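Local coordinates for 70 kDa protein (Xanthomonas sp., PDB 4B2N) that cleaves rubber (latex) oxidatively as a processive dioxygenase that carries two covalently bound c-type hemes, at residues L28-P42 / P83-A95. Sequence-based numbering, arbitrary orientation.
Sequences LMVGCNGKPDSTPLP and PRPTTCGQFRASA
A disulfide between Cys32 and Cys88 links helix 27-32 to the first turn of helix 88-104, with the chain that follows, up to Pro42, lying along the start of that second helix. Cys32 SG and Cys88 SG lie 2.1 Å apart with a torsion of -86° about the S-S bond, and Pro42 CD packs against the Cys88 sulfur.

Backbone bonds fasten the chain after Cys32 to the N-terminal turn of helix 88-104. Gly89 N donates to Asp37 O, Cys88 N gives a 2.7 Å bond to Thr39 O, and Leu41 N donates to Thr86 O. The last two make up the single beta bridge that pairs Pro40 with Thr87. Thr87 is also the N-cap: its OG1 accepts from Gln90 N. Carbonyls of Asp37 and Thr39 thus take up N-H groups that the helix start cannot satisfy internally.

Apolar contacts centre on Phe91. Leu28 CD2 sits over one face of the Phe91 ring in a CH-pi contact, 4.0 Å from its centroid, while Met29 SD meets Phe91 CE2 at the ring edge, a Met-aromatic pair. Leu41, with CG anti to its backbone N (chi1 -157°), brings CD1 to 3.5 Å from Phe91 CB and CD2 towards Pro85. Asn341 and Ser345 of helix 333-345 also touch Phe91, joining this N-terminal region to the body of the protein.

Polar side-chain contacts converge on Arg92, which bends at chi3 (-76°) to carry its guanidinium across to segment 28-42, with Cys88 CB against one face. NH2 donates to Lys35 O and, in a salt bridge, to Asp37 OD1 on its anti lone pair; NH1 adds weak bonds to Cys32 O and Lys35 O. A water donates to Asp37 OD1 at 2.6 Å and accepts from Arg92 NE at 2.9 Å.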
ATOM      1  N   LEU A  28      11.151   9.329 -15.754  1.00 17.41           N
ATOM      2  CA  LEU A  28      12.521   9.687 -15.456  1.00 17.78           C
ATOM      3  C   LEU A  28      13.504   8.614 -15.918  1.00 18.26           C
ATOM      4  O   LEU A  28      14.574   8.960 -16.386  1.00 18.07           O
ATOM      5  CB  LEU A  28      12.710   9.946 -13.931  1.00 16.46           C
ATOM      6  CG  LEU A  28      12.404  11.409 -13.485  1.00 18.11           C
ATOM      7  CD1 LEU A  28      11.041  11.937 -13.954  1.00 15.14           C
ATOM      8  CD2 LEU A  28      12.472  11.604 -11.990  1.00 15.57           C
ATOM      9  N   MET A  29      13.170   7.334 -15.723  1.00 18.24           N
ATOM     10  CA  MET A  29      14.026   6.264 -16.233  1.00 19.10           C
ATOM     11  C   MET A  29      13.961   6.244 -17.773  1.00 19.33           C
ATOM     12  O   MET A  29      14.959   6.023 -18.389  1.00 19.55           O
ATOM     13  CB  MET A  29      13.709   4.908 -15.620  1.00 17.89           C
ATOM     14  CG  MET A  29      13.886   4.896 -14.094  1.00 19.31           C
ATOM     15  SD  MET A  29      15.591   5.354 -13.646  1.00 21.25           S
ATOM     16  CE  MET A  29      16.433   3.781 -13.897  1.00 23.23           C
ATOM     17  N   VAL A  30      12.826   6.509 -18.384  1.00 20.63           N
ATOM     18  CA  VAL A  30      12.793   6.578 -19.867  1.00 21.87           C
ATOM     19  C   VAL A  30      13.769   7.641 -20.305  1.00 22.58           C
ATOM     20  O   VAL A  30      14.635   7.408 -21.174  1.00 22.31           O
ATOM     21  CB  VAL A  30      11.356   6.830 -20.422  1.00 22.44           C
ATOM     22  CG1 VAL A  30      11.343   7.130 -21.915  1.00 25.15           C
ATOM     23  CG2 VAL A  30      10.454   5.643 -20.070  1.00 22.81           C
ATOM     24  N   GLY A  31      13.658   8.808 -19.681  1.00 20.41           N
ATOM     25  CA  GLY A  31      14.451   9.950 -20.126  1.00 21.18           C
ATOM     26  C   GLY A  31      15.923   9.854 -19.848  1.00 22.05           C
ATOM     27  O   GLY A  31      16.728  10.490 -20.511  1.00 25.59           O
ATOM     28  N   CYS A  32      16.295   9.106 -18.829  1.00 19.88           N
ATOM     29  CA  CYS A  32      17.695   8.971 -18.484  1.00 20.79           C
ATOM     30  C   CYS A  32      18.363   7.753 -19.069  1.00 21.12           C
ATOM     31  O   CYS A  32      19.525   7.470 -18.767  1.00 20.24           O
ATOM     32  CB  CYS A  32      17.813   8.857 -16.986  1.00 19.02           C
ATOM     33  SG  CYS A  32      17.436  10.382 -16.046  1.00 21.35           S
ATOM     34  N   ASN A  33      17.617   6.956 -19.816  1.00 21.15           N
ATOM     35  CA  ASN A  33      18.142   5.671 -20.213  1.00 23.56           C
ATOM     36  C   ASN A  33      19.344   5.859 -21.187  1.00 25.18           C
ATOM     37  O   ASN A  33      19.208   6.543 -22.209  1.00 25.81           O
ATOM     38  CB  ASN A  33      16.996   4.878 -20.840  1.00 25.22           C
ATOM     39  CG  ASN A  33      17.417   3.535 -21.374  1.00 26.59           C
ATOM     40  OD1 ASN A  33      18.153   2.782 -20.746  1.00 25.42           O
ATOM     41  ND2 ASN A  33      16.935   3.230 -22.538  1.00 27.11           N
ATOM     42  N   GLY A  34      20.515   5.313 -20.831  1.00 27.11           N
ATOM     43  CA  GLY A  34      21.725   5.484 -21.681  1.00 27.82           C
ATOM     44  C   GLY A  34      22.267   6.921 -21.715  1.00 27.70           C
ATOM     45  O   GLY A  34      23.003   7.303 -22.618  1.00 27.87           O
ATOM     46  N   LYS A  35      21.852   7.744 -20.770  1.00 25.24           N
ATOM     47  CA  LYS A  35      22.259   9.153 -20.744  1.00 26.03           C
ATOM     48  C   LYS A  35      23.236   9.286 -19.617  1.00 24.18           C
ATOM     49  O   LYS A  35      23.157   8.559 -18.612  1.00 22.41           O
ATOM     50  CB  LYS A  35      21.074  10.103 -20.553  1.00 25.68           C
ATOM     51  CG  LYS A  35      19.956  10.051 -21.592  1.00 31.66           C
ATOM     52  CD  LYS A  35      20.495  10.236 -23.005  1.00 36.49           C
ATOM     53  CE  LYS A  35      19.658  11.189 -23.839  1.00 41.69           C
ATOM     54  NZ  LYS A  35      18.219  11.074 -23.497  1.00 46.75           N
ATOM     55  N   PRO A  36      24.203  10.176 -19.784  1.00 24.97           N
ATOM     56  CA  PRO A  36      25.176  10.352 -18.742  1.00 22.72           C
ATOM     57  C   PRO A  36      24.580  10.951 -17.447  1.00 22.85           C
ATOM     58  O   PRO A  36      23.514  11.568 -17.465  1.00 21.83           O
ATOM     59  CB  PRO A  36      26.196  11.303 -19.387  1.00 24.47           C
ATOM     60  CG  PRO A  36      25.429  12.017 -20.460  1.00 23.61           C
ATOM     61  CD  PRO A  36      24.491  10.990 -20.991  1.00 23.49           C
ATOM     62  N   ASP A  37      25.315  10.807 -16.358  1.00 21.07           N
ATOM     63  CA  ASP A  37      24.952  11.318 -15.029  1.00 21.87           C
ATOM     64  C   ASP A  37      24.580  12.806 -14.996  1.00 23.60           C
ATOM     65  O   ASP A  37      23.693  13.216 -14.238  1.00 23.46           O
ATOM     66  CB  ASP A  37      26.147  11.098 -14.116  1.00 21.59           C
ATOM     67  CG  ASP A  37      26.218   9.661 -13.591  1.00 23.51           C
ATOM     68  OD1 ASP A  37      25.354   8.820 -13.958  1.00 22.79           O
ATOM     69  OD2 ASP A  37      27.117   9.403 -12.765  1.00 24.96           O
ATOM     70  N   SER A  38      25.307  13.617 -15.772  1.00 22.25           N
ATOM     71  CA  SER A  38      25.110  15.039 -15.725  1.00 21.87           C
ATOM     72  C   SER A  38      23.852  15.387 -16.502  1.00 22.00           C
ATOM     73  O   SER A  38      23.413  16.523 -16.451  1.00 22.36           O
ATOM     74  CB  SER A  38      26.323  15.737 -16.365  1.00 25.71           C
ATOM     75  OG  SER A  38      26.310  15.412 -17.757  1.00 28.31           O
ATOM     76  N   THR A  39      23.230  14.457 -17.203  1.00 22.46           N
ATOM     77  CA  THR A  39      22.033  14.892 -17.910  1.00 21.15           C
ATOM     78  C   THR A  39      20.866  15.446 -17.033  1.00 21.52           C
ATOM     79  O   THR A  39      20.527  14.841 -16.014  1.00 20.14           O
ATOM     80  CB  THR A  39      21.582  14.013 -19.112  1.00 25.61           C
ATOM     81  OG1 THR A  39      20.170  13.814 -19.114  1.00 28.87           O
ATOM     82  CG2 THR A  39      22.272  12.785 -19.254  1.00 20.87           C
ATOM     83  N   PRO A  40      20.289  16.635 -17.423  1.00 20.95           N
ATOM     84  CA  PRO A  40      19.279  17.289 -16.593  1.00 21.14           C
ATOM     85  C   PRO A  40      18.122  16.321 -16.477  1.00 22.45           C
ATOM     86  O   PRO A  40      17.737  15.716 -17.488  1.00 21.47           O
ATOM     87  CB  PRO A  40      18.844  18.516 -17.438  1.00 20.38           C
ATOM     88  CG  PRO A  40      20.048  18.842 -18.271  1.00 21.22           C
ATOM     89  CD  PRO A  40      20.685  17.487 -18.577  1.00 22.60           C
ATOM     90  N   LEU A  41      17.579  16.145 -15.277  1.00 21.03           N
ATOM     91  CA  LEU A  41      16.548  15.121 -15.098  1.00 22.21           C
ATOM     92  C   LEU A  41      15.306  15.398 -15.978  1.00 21.78           C
ATOM     93  O   LEU A  41      14.822  16.531 -16.052  1.00 21.15           O
ATOM     94  CB  LEU A  41      16.149  15.066 -13.614  1.00 19.87           C
ATOM     95  CG  LEU A  41      15.512  13.768 -13.076  1.00 22.25           C
ATOM     96  CD1 LEU A  41      16.425  12.542 -13.218  1.00 18.97           C
ATOM     97  CD2 LEU A  41      15.117  13.988 -11.625  1.00 20.06           C
ATOM     98  N   PRO A  42      14.703  14.364 -16.573  1.00 22.80           N
ATOM     99  CA  PRO A  42      13.413  14.590 -17.249  1.00 22.38           C
ATOM    100  C   PRO A  42      12.323  15.178 -16.314  1.00 22.53           C
ATOM    101  O   PRO A  42      12.328  14.908 -15.097  1.00 20.44           O
ATOM    102  CB  PRO A  42      12.991  13.188 -17.698  1.00 22.34           C
ATOM    103  CG  PRO A  42      14.236  12.424 -17.730  1.00 21.90           C
ATOM    104  CD  PRO A  42      15.161  12.980 -16.702  1.00 21.99           C
ATOM    105  N   PRO A  83      16.654  20.235  -1.998  1.00 18.81           N
ATOM    106  CA  PRO A  83      16.130  20.108  -3.345  1.00 18.06           C
ATOM    107  C   PRO A  83      16.056  18.635  -3.716  1.00 18.45           C
ATOM    108  O   PRO A  83      16.857  17.811  -3.218  1.00 15.92           O
ATOM    109  CB  PRO A  83      17.156  20.819  -4.203  1.00 18.98           C
ATOM    110  CG  PRO A  83      18.415  20.922  -3.386  1.00 20.13           C
ATOM    111  CD  PRO A  83      17.948  20.954  -1.943  1.00 19.81           C
ATOM    112  N   ARG A  84      15.084  18.294  -4.567  1.00 16.86           N
ATOM    113  CA  ARG A  84      15.060  17.010  -5.163  1.00 17.08           C
ATOM    114  C   ARG A  84      16.238  16.904  -6.174  1.00 17.58           C
ATOM    115  O   ARG A  84      16.834  17.944  -6.569  1.00 19.33           O
ATOM    116  CB  ARG A  84      13.717  16.846  -5.927  1.00 17.15           C
ATOM    117  CG  ARG A  84      12.502  16.570  -5.034  1.00 16.16           C
ATOM    118  CD  ARG A  84      11.283  16.158  -5.874  1.00 17.66           C
ATOM    119  NE  ARG A  84      11.722  15.116  -6.838  1.00 16.38           N
ATOM    120  CZ  ARG A  84      11.896  13.836  -6.510  1.00 16.73           C
ATOM    121  NH1 ARG A  84      11.614  13.392  -5.264  1.00 19.58           N
ATOM    122  NH2 ARG A  84      12.382  13.009  -7.400  1.00 15.30           N
ATOM    123  N   PRO A  85      16.522  15.692  -6.673  1.00 16.40           N
ATOM    124  CA  PRO A  85      17.599  15.480  -7.683  1.00 17.55           C
ATOM    125  C   PRO A  85      17.316  16.321  -8.916  1.00 18.35           C
ATOM    126  O   PRO A  85      16.144  16.455  -9.258  1.00 18.98           O
ATOM    127  CB  PRO A  85      17.444  13.991  -8.065  1.00 17.44           C
ATOM    128  CG  PRO A  85      16.911  13.376  -6.794  1.00 19.83           C
ATOM    129  CD  PRO A  85      15.984  14.414  -6.175  1.00 16.68           C
ATOM    130  N   THR A  86      18.378  16.838  -9.570  1.00 18.55           N
ATOM    131  CA  THR A  86      18.187  17.726 -10.741  1.00 18.12           C
ATOM    132  C   THR A  86      18.852  17.076 -11.959  1.00 17.54           C
ATOM    133  O   THR A  86      18.685  17.552 -13.101  1.00 17.86           O
ATOM    134  CB  THR A  86      18.854  19.093 -10.535  1.00 19.18           C
ATOM    135  OG1 THR A  86      20.245  18.876 -10.307  1.00 19.66           O
ATOM    136  CG2 THR A  86      18.213  19.860  -9.329  1.00 18.85           C
ATOM    137  N   THR A  87      19.611  15.992 -11.729  1.00 16.46           N
ATOM    138  CA  THR A  87      20.282  15.248 -12.812  1.00 16.44           C
ATOM    139  C   THR A  87      20.032  13.752 -12.797  1.00 16.89           C
ATOM    140  O   THR A  87      19.632  13.202 -11.783  1.00 15.95           O
ATOM    141  CB  THR A  87      21.811  15.397 -12.761  1.00 15.64           C
ATOM    142  OG1 THR A  87      22.340  14.614 -11.675  1.00 16.45           O
ATOM    143  CG2 THR A  87      22.217  16.898 -12.653  1.00 16.85           C
ATOM    144  N   CYS A  88      20.231  13.115 -13.922  1.00 17.63           N
ATOM    145  CA  CYS A  88      20.056  11.671 -13.965  1.00 17.51           C
ATOM    146  C   CYS A  88      20.949  10.962 -12.945  1.00 18.08           C
ATOM    147  O   CYS A  88      20.530  10.013 -12.332  1.00 18.58           O
ATOM    148  CB  CYS A  88      20.333  11.150 -15.358  1.00 17.54           C
ATOM    149  SG  CYS A  88      19.011  11.593 -16.562  1.00 18.68           S
ATOM    150  N   GLY A  89      22.188  11.436 -12.767  1.00 17.91           N
ATOM    151  CA  GLY A  89      23.090  10.770 -11.849  1.00 18.08           C
ATOM    152  C   GLY A  89      22.615  10.897 -10.405  1.00 17.86           C
ATOM    153  O   GLY A  89      22.659   9.936  -9.638  1.00 15.76           O
ATOM    154  N   GLN A  90      22.188  12.094 -10.028  1.00 16.84           N
ATOM    155  CA  GLN A  90      21.630  12.350  -8.688  1.00 16.92           C
ATOM    156  C   GLN A  90      20.441  11.450  -8.407  1.00 16.28           C
ATOM    157  O   GLN A  90      20.361  10.803  -7.355  1.00 15.65           O
ATOM    158  CB  GLN A  90      21.245  13.792  -8.511  1.00 16.92           C
ATOM    159  CG  GLN A  90      22.471  14.697  -8.312  1.00 19.10           C
ATOM    160  CD  GLN A  90      21.995  16.156  -8.206  1.00 19.79           C
ATOM    161  OE1 GLN A  90      20.807  16.420  -8.090  1.00 20.52           O
ATOM    162  NE2 GLN A  90      22.947  17.104  -8.229  1.00 21.44           N
ATOM    163  N   PHE A  91      19.560  11.326  -9.392  1.00 15.74           N
ATOM    164  CA  PHE A  91      18.368  10.502  -9.179  1.00 15.75           C
ATOM    165  C   PHE A  91      18.718   9.017  -9.033  1.00 15.73           C
ATOM    166  O   PHE A  91      18.255   8.302  -8.055  1.00 14.07           O
ATOM    167  CB  PHE A  91      17.420  10.712 -10.362  1.00 15.76           C
ATOM    168  CG  PHE A  91      16.170   9.880 -10.285  1.00 16.73           C
ATOM    169  CD1 PHE A  91      15.158  10.176  -9.358  1.00 15.55           C
ATOM    170  CD2 PHE A  91      15.994   8.805 -11.138  1.00 16.00           C
ATOM    171  CE1 PHE A  91      13.989   9.388  -9.282  1.00 15.91           C
ATOM    172  CE2 PHE A  91      14.852   8.016 -11.041  1.00 15.22           C
ATOM    173  CZ  PHE A  91      13.849   8.317 -10.109  1.00 14.50           C
ATOM    174  N   ARG A  92      19.601   8.559  -9.934  1.00 14.10           N
ATOM    175  CA  ARG A  92      19.978   7.138  -9.958  1.00 14.43           C
ATOM    176  C   ARG A  92      20.696   6.785  -8.646  1.00 14.60           C
ATOM    177  O   ARG A  92      20.491   5.697  -8.121  1.00 14.00           O
ATOM    178  CB  ARG A  92      20.855   6.788 -11.215  1.00 15.28           C
ATOM    179  CG  ARG A  92      20.043   6.864 -12.514  1.00 16.93           C
ATOM    180  CD  ARG A  92      20.773   6.222 -13.683  1.00 18.43           C
ATOM    181  NE  ARG A  92      21.824   7.103 -14.146  1.00 18.92           N
ATOM    182  CZ  ARG A  92      21.929   7.609 -15.383  1.00 19.13           C
ATOM    183  NH1 ARG A  92      21.084   7.279 -16.338  1.00 19.93           N
ATOM    184  NH2 ARG A  92      22.954   8.444 -15.649  1.00 19.40           N
ATOM    185  N   ALA A  93      21.511   7.703  -8.124  1.00 14.78           N
ATOM    186  CA  ALA A  93      22.233   7.406  -6.865  1.00 14.61           C
ATOM    187  C   ALA A  93      21.197   7.347  -5.745  1.00 14.57           C
ATOM    188  O   ALA A  93      21.246   6.496  -4.869  1.00 13.96           O
ATOM    189  CB  ALA A  93      23.167   8.562  -6.560  1.00 15.34           C
ATOM    190  N   SER A  94      20.245   8.308  -5.788  1.00 13.54           N
ATOM    191  CA  SER A  94      19.154   8.321  -4.794  1.00 13.98           C
ATOM    192  C   SER A  94      18.340   7.012  -4.833  1.00 14.40           C
ATOM    193  O   SER A  94      18.098   6.374  -3.796  1.00 14.27           O
ATOM    194  CB  SER A  94      18.274   9.570  -4.950  1.00 13.82           C
ATOM    195  OG  SER A  94      17.194   9.501  -4.012  1.00 14.84           O
ATOM    196  N   ALA A  95      17.957   6.597  -6.028  1.00 12.68           N
ATOM    197  CA  ALA A  95      17.163   5.380  -6.197  1.00 12.92           C
ATOM    198  C   ALA A  95      17.969   4.142  -5.740  1.00 12.95           C
ATOM    199  O   ALA A  95      17.394   3.244  -5.065  1.00 13.19           O
ATOM    200  CB  ALA A  95      16.682   5.256  -7.672  1.00 12.47           C
TER
HETATM  201  O   HOH W   1      24.178   7.005 -12.450  1.00 21.23           O